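Local coordinates for protein spaetzle (Drosophila melanogaster, PDB 3E07) that forms a disulfide-linked homodimeric cytokine that binds the Toll receptor, triggering antifungal defence and setting dorsal-ventral polarity in the embryo, at residues 42-47 with 93-98. Residues are numbered along the deposited sequence; the frame is centred on the assembly and turned at random.
Sequences IQIEEC and FKIPSC
Ile42 lays its methyls against Phe93 and Ile95: CD1 comes obliquely to CE1 of the Phe93 ring, while CG1 beside the backbone N (chi1 -61°) puts CG2 anti to that nitrogen, where it meets CG2 of Ile95 at 4.1 Å, the two side chains crossing at about a right angle. Ile44 CG2 comes to 4.0 Å from the same CG2 of Ile95, so that one branch of Ile95 serves two isoleucines, and Ile44 CB rests 3.3 Å from O of Pro96. Pro96 O also accepts the one hydrogen bond joining the segments, from Glu45 N at 3.0 Å; the bond is nearly straight at nitrogen, but the donor sits above the carbonyl plane. In return, CB of Pro96 packs 3.4 Å from the backbone O of Glu45. The Glu45 side chain, extended with CG anti to the backbone N (chi1 176°), runs over Ser97 and brings OE2 to 3.5 Å from Cys98 CA. OE2 of this buried residue accepts a hydrogen bond from Cys99 N and forms a salt bridge with Lys100 of the second subunit. Beyond the aliphatic part of Glu46, which touches the proline ring, Cys47 is disulfide-bonded to Cys99. Strands inclined at 69° thus exemplify how a helix-free cystine-knot fold ties two antiparallel sheets through disulfides and apolar packing, while Cys98 links the dimer's subunits.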
ATOM      1  N   ILE A  42     -12.497   6.226  -3.934  1.00 41.71           N
ATOM      2  CA  ILE A  42     -11.099   5.895  -3.725  1.00 49.03           C
ATOM      3  C   ILE A  42     -10.880   4.624  -2.919  1.00 42.24           C
ATOM      4  O   ILE A  42     -11.393   4.494  -1.808  1.00 36.95           O
ATOM      5  CB  ILE A  42     -10.389   7.076  -3.016  1.00 46.95           C
ATOM      6  CG1 ILE A  42     -10.469   8.319  -3.908  1.00 48.85           C
ATOM      7  CG2 ILE A  42      -8.943   6.717  -2.690  1.00 36.59           C
ATOM      8  CD1 ILE A  42      -9.981   9.587  -3.251  1.00 51.69           C
ATOM      9  N   GLN A  43     -10.119   3.691  -3.486  1.00 37.90           N
ATOM     10  CA  GLN A  43      -9.795   2.439  -2.801  1.00 34.90           C
ATOM     11  C   GLN A  43      -8.735   2.664  -1.726  1.00 37.00           C
ATOM     12  O   GLN A  43      -7.644   3.140  -2.033  1.00 43.02           O
ATOM     13  CB  GLN A  43      -9.247   1.418  -3.791  1.00 35.45           C
ATOM     14  CG  GLN A  43     -10.287   0.572  -4.487  1.00 46.60           C
ATOM     15  CD  GLN A  43      -9.656  -0.436  -5.416  1.00 46.64           C
ATOM     16  OE1 GLN A  43      -8.500  -0.821  -5.231  1.00 44.74           O
ATOM     17  NE2 GLN A  43     -10.412  -0.884  -6.413  1.00 41.89           N
ATOM     18  N   ILE A  44      -9.043   2.335  -0.474  1.00 33.70           N
ATOM     19  CA  ILE A  44      -8.056   2.506   0.581  1.00 35.64           C
ATOM     20  C   ILE A  44      -7.836   1.262   1.433  1.00 41.63           C
ATOM     21  O   ILE A  44      -8.658   0.341   1.438  1.00 44.04           O
ATOM     22  CB  ILE A  44      -8.401   3.682   1.529  1.00 36.66           C
ATOM     23  CG1 ILE A  44      -9.516   3.297   2.500  1.00 40.29           C
ATOM     24  CG2 ILE A  44      -8.770   4.894   0.719  1.00 32.08           C
ATOM     25  CD1 ILE A  44      -9.821   4.370   3.546  1.00 37.14           C
ATOM     26  N   GLU A  45      -6.696   1.228   2.119  1.00 33.07           N
ATOM     27  CA  GLU A  45      -6.373   0.133   3.016  1.00 36.64           C
ATOM     28  C   GLU A  45      -5.960   0.700   4.363  1.00 41.26           C
ATOM     29  O   GLU A  45      -4.912   1.342   4.478  1.00 39.28           O
ATOM     30  CB  GLU A  45      -5.234  -0.729   2.482  1.00 35.38           C
ATOM     31  CG  GLU A  45      -4.861  -1.804   3.495  1.00 49.07           C
ATOM     32  CD  GLU A  45      -3.997  -2.905   2.930  1.00 62.28           C
ATOM     33  OE1 GLU A  45      -4.419  -3.533   1.934  1.00 70.08           O
ATOM     34  OE2 GLU A  45      -2.903  -3.155   3.488  1.00 55.29           O
ATOM     35  N   GLU A  46      -6.779   0.464   5.377  1.00 34.70           N
ATOM     36  CA  GLU A  46      -6.488   0.946   6.725  1.00 35.99           C
ATOM     37  C   GLU A  46      -5.987  -0.190   7.602  1.00 37.95           C
ATOM     38  O   GLU A  46      -6.436  -1.329   7.462  1.00 35.65           O
ATOM     39  CB  GLU A  46      -7.751   1.497   7.390  1.00 44.48           C
ATOM     40  CG  GLU A  46      -8.351   2.734   6.780  1.00 65.07           C
ATOM     41  CD  GLU A  46      -9.626   3.141   7.499  1.00 86.30           C
ATOM     42  OE1 GLU A  46     -10.631   2.399   7.397  1.00 86.73           O
ATOM     43  OE2 GLU A  46      -9.623   4.191   8.181  1.00 95.11           O
ATOM     44  N   CYS A  47      -5.068   0.109   8.513  1.00 32.42           N
ATOM     45  CA  CYS A  47      -4.597  -0.908   9.444  1.00 36.00           C
ATOM     46  C   CYS A  47      -5.741  -1.151  10.424  1.00 39.76           C
ATOM     47  O   CYS A  47      -6.426  -0.207  10.819  1.00 44.91           O
ATOM     48  CB  CYS A  47      -3.406  -0.409  10.255  1.00 35.47           C
ATOM     49  SG  CYS A  47      -1.752  -0.512   9.503  1.00 59.70           S
ATOM     50  N   PHE A  93      -4.840  15.522   0.569  1.00 53.30           N
ATOM     51  CA  PHE A  93      -4.999  14.688   1.761  1.00 52.82           C
ATOM     52  C   PHE A  93      -4.264  13.348   1.585  1.00 54.93           C
ATOM     53  O   PHE A  93      -4.062  12.885   0.465  1.00 50.32           O
ATOM     54  CB  PHE A  93      -6.488  14.436   2.004  1.00 58.24           C
ATOM     55  CG  PHE A  93      -7.229  14.026   0.767  1.00 67.44           C
ATOM     56  CD1 PHE A  93      -7.049  12.763   0.222  1.00 57.08           C
ATOM     57  CD2 PHE A  93      -8.056  14.926   0.107  1.00 73.74           C
ATOM     58  CE1 PHE A  93      -7.680  12.398  -0.969  1.00 77.21           C
ATOM     59  CE2 PHE A  93      -8.692  14.570  -1.086  1.00 76.18           C
ATOM     60  CZ  PHE A  93      -8.501  13.305  -1.624  1.00 76.63           C
ATOM     61  N   LYS A  94      -3.870  12.728   2.695  1.00 28.40           N
ATOM     62  CA  LYS A  94      -3.166  11.457   2.635  1.00 36.07           C
ATOM     63  C   LYS A  94      -4.147  10.309   2.469  1.00 35.85           C
ATOM     64  O   LYS A  94      -5.235  10.317   3.049  1.00 34.53           O
ATOM     65  CB  LYS A  94      -2.294  11.271   3.885  1.00 34.43           C
ATOM     66  CG  LYS A  94      -0.969  12.041   3.796  1.00 27.29           C
ATOM     67  CD  LYS A  94      -0.187  11.973   5.074  1.00 27.05           C
ATOM     68  CE  LYS A  94       1.052  12.821   4.980  1.00 42.77           C
ATOM     69  NZ  LYS A  94       1.834  12.763   6.245  1.00 48.83           N
ATOM     70  N   ILE A  95      -3.755   9.324   1.670  1.00 37.69           N
ATOM     71  CA  ILE A  95      -4.601   8.182   1.371  1.00 41.97           C
ATOM     72  C   ILE A  95      -4.054   6.887   1.942  1.00 29.15           C
ATOM     73  O   ILE A  95      -3.058   6.373   1.454  1.00 40.63           O
ATOM     74  CB  ILE A  95      -4.748   8.037  -0.160  1.00 40.66           C
ATOM     75  CG1 ILE A  95      -5.449   9.283  -0.706  1.00 30.98           C
ATOM     76  CG2 ILE A  95      -5.484   6.743  -0.518  1.00 30.37           C
ATOM     77  CD1 ILE A  95      -5.234   9.500  -2.202  1.00 30.16           C
ATOM     78  N   PRO A  96      -4.710   6.340   2.981  1.00 33.27           N
ATOM     79  CA  PRO A  96      -4.262   5.084   3.606  1.00 30.44           C
ATOM     80  C   PRO A  96      -4.141   4.077   2.475  1.00 29.94           C
ATOM     81  O   PRO A  96      -5.117   3.795   1.777  1.00 36.87           O
ATOM     82  CB  PRO A  96      -5.399   4.753   4.569  1.00 35.20           C
ATOM     83  CG  PRO A  96      -5.940   6.122   4.928  1.00 32.18           C
ATOM     84  CD  PRO A  96      -5.977   6.798   3.574  1.00 29.68           C
ATOM     85  N   SER A  97      -2.951   3.532   2.287  1.00 29.75           N
ATOM     86  CA  SER A  97      -2.754   2.638   1.168  1.00 30.24           C
ATOM     87  C   SER A  97      -2.240   1.239   1.428  1.00 32.05           C
ATOM     88  O   SER A  97      -2.457   0.347   0.615  1.00 35.51           O
ATOM     89  CB  SER A  97      -1.814   3.316   0.168  1.00 37.28           C
ATOM     90  OG  SER A  97      -0.559   3.630   0.773  1.00 39.85           O
ATOM     91  N   CYS A  98      -1.578   1.029   2.554  1.00 33.70           N
ATOM     92  CA  CYS A  98      -0.976  -0.270   2.800  1.00 35.79           C
ATOM     93  C   CYS A  98      -0.698  -0.412   4.289  1.00 36.13           C
ATOM     94  O   CYS A  98      -0.216   0.515   4.925  1.00 34.08           O
ATOM     95  CB  CYS A  98       0.327  -0.298   1.983  1.00 33.01           C
ATOM     96  SG  CYS A  98       1.394  -1.766   1.820  1.00 77.74           S
TER